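Local coordinates for phosphothreonine lyase ospF (Shigella flexneri, PDB 3I0U), which probably removes the phosphate of phosphothreonine by beta-elimination, acting as a secreted type III effector and virulence factor on host proteins, at residues Phe82-Ala87 with Phe132-Lys137. Numbering follows the deposited sequence.
Sequences FHISIA and FTLYVK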
loop_
_atom_site.group_PDB
_atom_site.type_symbol
_atom_site.label_atom_id
_atom_site.label_comp_id
_atom_site.label_asym_id
_atom_site.label_seq_id
_atom_site.Cartn_x
_atom_site.Cartn_y
_atom_site.Cartn_z
ATOM N N PHE A 82 3.853 -1.028 3.304
ATOM C CA PHE A 82 2.732 -1.215 4.180
ATOM C C PHE A 82 2.078 -2.552 3.931
ATOM O O PHE A 82 2.038 -3.035 2.802
ATOM C CB PHE A 82 1.678 -0.173 3.888
ATOM C CG PHE A 82 2.151 1.238 4.057
ATOM C CD1 PHE A 82 2.111 1.839 5.302
ATOM C CD2 PHE A 82 2.615 1.977 2.959
ATOM C CE1 PHE A 82 2.548 3.112 5.453
ATOM C CE2 PHE A 82 3.061 3.256 3.102
ATOM C CZ PHE A 82 3.034 3.839 4.336
ATOM N N HIS A 83 1.508 -3.124 4.981
ATOM C CA HIS A 83 0.708 -4.309 4.840
ATOM C C HIS A 83 -0.704 -3.883 5.155
ATOM O O HIS A 83 -0.889 -2.915 5.890
ATOM C CB HIS A 83 1.182 -5.388 5.812
ATOM C CG HIS A 83 2.584 -5.857 5.560
ATOM N ND1 HIS A 83 2.928 -6.628 4.468
ATOM C CD2 HIS A 83 3.727 -5.682 6.266
ATOM C CE1 HIS A 83 4.217 -6.914 4.521
ATOM N NE2 HIS A 83 4.725 -6.340 5.596
ATOM N N ILE A 84 -1.696 -4.584 4.597
ATOM C CA ILE A 84 -3.081 -4.421 5.052
ATOM C C ILE A 84 -3.459 -5.784 5.565
ATOM O O ILE A 84 -3.256 -6.756 4.876
ATOM C CB ILE A 84 -4.043 -4.029 3.932
ATOM C CG1 ILE A 84 -3.488 -2.865 3.093
ATOM C CG2 ILE A 84 -5.400 -3.643 4.505
ATOM C CD1 ILE A 84 -4.408 -2.467 1.940
ATOM N N SER A 85 -3.986 -5.852 6.783
ATOM C CA SER A 85 -4.329 -7.108 7.474
ATOM C C SER A 85 -5.856 -7.259 7.710
ATOM O O SER A 85 -6.500 -6.419 8.385
ATOM C CB SER A 85 -3.576 -7.188 8.808
ATOM O OG SER A 85 -2.197 -7.535 8.640
ATOM N N ILE A 86 -6.417 -8.320 7.116
ATOM C CA ILE A 86 -7.842 -8.553 7.102
ATOM C C ILE A 86 -8.054 -9.913 7.766
ATOM O O ILE A 86 -7.142 -10.759 7.740
ATOM C CB ILE A 86 -8.360 -8.569 5.652
ATOM C CG1 ILE A 86 -7.827 -7.365 4.849
ATOM C CG2 ILE A 86 -9.903 -8.701 5.588
ATOM C CD1 ILE A 86 -8.221 -5.954 5.391
ATOM N N ALA A 87 -9.212 -10.125 8.399
ATOM C CA ALA A 87 -9.627 -11.485 8.768
ATOM C C ALA A 87 -9.663 -12.441 7.561
ATOM O O ALA A 87 -10.059 -12.064 6.478
ATOM C CB ALA A 87 -10.949 -11.467 9.440
ATOM N N PHE A 132 -2.244 -8.019 1.937
ATOM C CA PHE A 132 -1.907 -7.015 0.923
ATOM C C PHE A 132 -0.582 -6.426 1.346
ATOM O O PHE A 132 -0.403 -6.148 2.535
ATOM C CB PHE A 132 -2.891 -5.815 0.912
ATOM C CG PHE A 132 -4.345 -6.165 0.654
ATOM C CD1 PHE A 132 -4.963 -5.734 -0.510
ATOM C CD2 PHE A 132 -5.105 -6.879 1.599
ATOM C CE1 PHE A 132 -6.338 -6.041 -0.756
ATOM C CE2 PHE A 132 -6.462 -7.215 1.377
ATOM C CZ PHE A 132 -7.089 -6.802 0.210
ATOM N N THR A 133 0.329 -6.223 0.389
ATOM C CA THR A 133 1.582 -5.515 0.608
ATOM C C THR A 133 1.580 -4.419 -0.418
ATOM O O THR A 133 1.233 -4.671 -1.575
ATOM C CB THR A 133 2.816 -6.355 0.408
ATOM O OG1 THR A 133 2.705 -7.552 1.185
ATOM C CG2 THR A 133 4.044 -5.602 0.875
ATOM N N LEU A 134 1.925 -3.207 0.042
ATOM C CA LEU A 134 1.969 -2.003 -0.749
ATOM C C LEU A 134 3.398 -1.450 -0.775
ATOM O O LEU A 134 3.897 -0.994 0.239
ATOM C CB LEU A 134 1.020 -0.963 -0.131
ATOM C CG LEU A 134 -0.448 -0.876 -0.604
ATOM C CD1 LEU A 134 -1.126 -2.212 -0.902
ATOM C CD2 LEU A 134 -1.261 -0.151 0.379
ATOM N N TYR A 135 4.052 -1.460 -1.931
ATOM C CA TYR A 135 5.451 -1.025 -2.019
ATOM C C TYR A 135 5.595 0.418 -2.428
ATOM O O TYR A 135 5.031 0.845 -3.446
ATOM C CB TYR A 135 6.218 -1.886 -2.996
ATOM C CG TYR A 135 6.230 -3.347 -2.632
ATOM C CD1 TYR A 135 7.212 -3.867 -1.760
ATOM C CD2 TYR A 135 5.266 -4.217 -3.150
ATOM C CE1 TYR A 135 7.220 -5.215 -1.409
ATOM C CE2 TYR A 135 5.289 -5.604 -2.828
ATOM C CZ TYR A 135 6.255 -6.073 -1.967
ATOM O OH TYR A 135 6.248 -7.395 -1.644
ATOM N N VAL A 136 6.337 1.174 -1.617
ATOM C CA VAL A 136 6.625 2.565 -1.880
ATOM C C VAL A 136 7.971 2.665 -2.604
ATOM O O VAL A 136 8.987 2.155 -2.119
ATOM C CB VAL A 136 6.689 3.380 -0.564
ATOM C CG1 VAL A 136 7.041 4.814 -0.839
ATOM C CG2 VAL A 136 5.395 3.340 0.156
ATOM N N LYS A 137 7.964 3.313 -3.765
ATOM C CA LYS A 137 9.192 3.655 -4.471
ATOM C C LYS A 137 9.484 5.140 -4.440
ATOM O O LYS A 137 8.603 5.962 -4.276
ATOM C CB LYS A 137 9.252 3.112 -5.918
ATOM C CG LYS A 137 8.046 2.389 -6.469
ATOM C CD LYS A 137 8.482 1.205 -7.335
ATOM C CE LYS A 137 8.684 -0.100 -6.501
ATOM N NZ LYS A 137 9.774 -1.042 -7.028
#
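Phe82 and Leu134 face each other as a hydrogen-bonded antiparallel pair, with Phe82 N donating a hydrogen bond to Leu134 O (3.1 Å) and Leu134 N returning a bond to Phe82 O at 2.8 Å. Two residues on, Ile84 and Phe132 form the next such pair, but unevenly: Ile84 N reaches Phe132 O at 2.9 Å, while the return bond from Phe132 N to Ile84 O is weak. Between them sits the non-hydrogen-bonded pair His83 and Thr133, where His83 CA makes a C-H...O contact with Phe132 O and Thr133 CA makes one with Phe82 O.

Apolar contacts fill the face bearing Phe82, Ile84, Phe132 and Leu134. Ile84 lies across the root of the Phe132 side chain, its CB 3.7 Å from Phe132 CB and its CD1 reaching Phe132 CG; CG1 stands anti to the carbonyl carbon (chi1 -48°) and extends on to CD1, which also approaches Leu134 CD2. Farther out on the same ring, Phe132 CE2 meets Ile86 CG1 at 3.7 Å. At the other end Phe82 CE2 touches Val136 CG2 at 3.8 Å. Helices 91-102 and 147-166 pack over this side, with Leu98 and Leu160 against Ile84.

On the reverse face His83 and Thr133 run side by side, joined by a weak hydrogen bond of 3.4 Å between His83 ND1 and Thr133 OG1, with the hydroxyl at the imidazole edge.

Strand 132-137 also pairs with 111-115, and 80-84 with 187-191, which places this antiparallel pairing inside a helix-backed alpha+beta fold built on an antiparallel sheet.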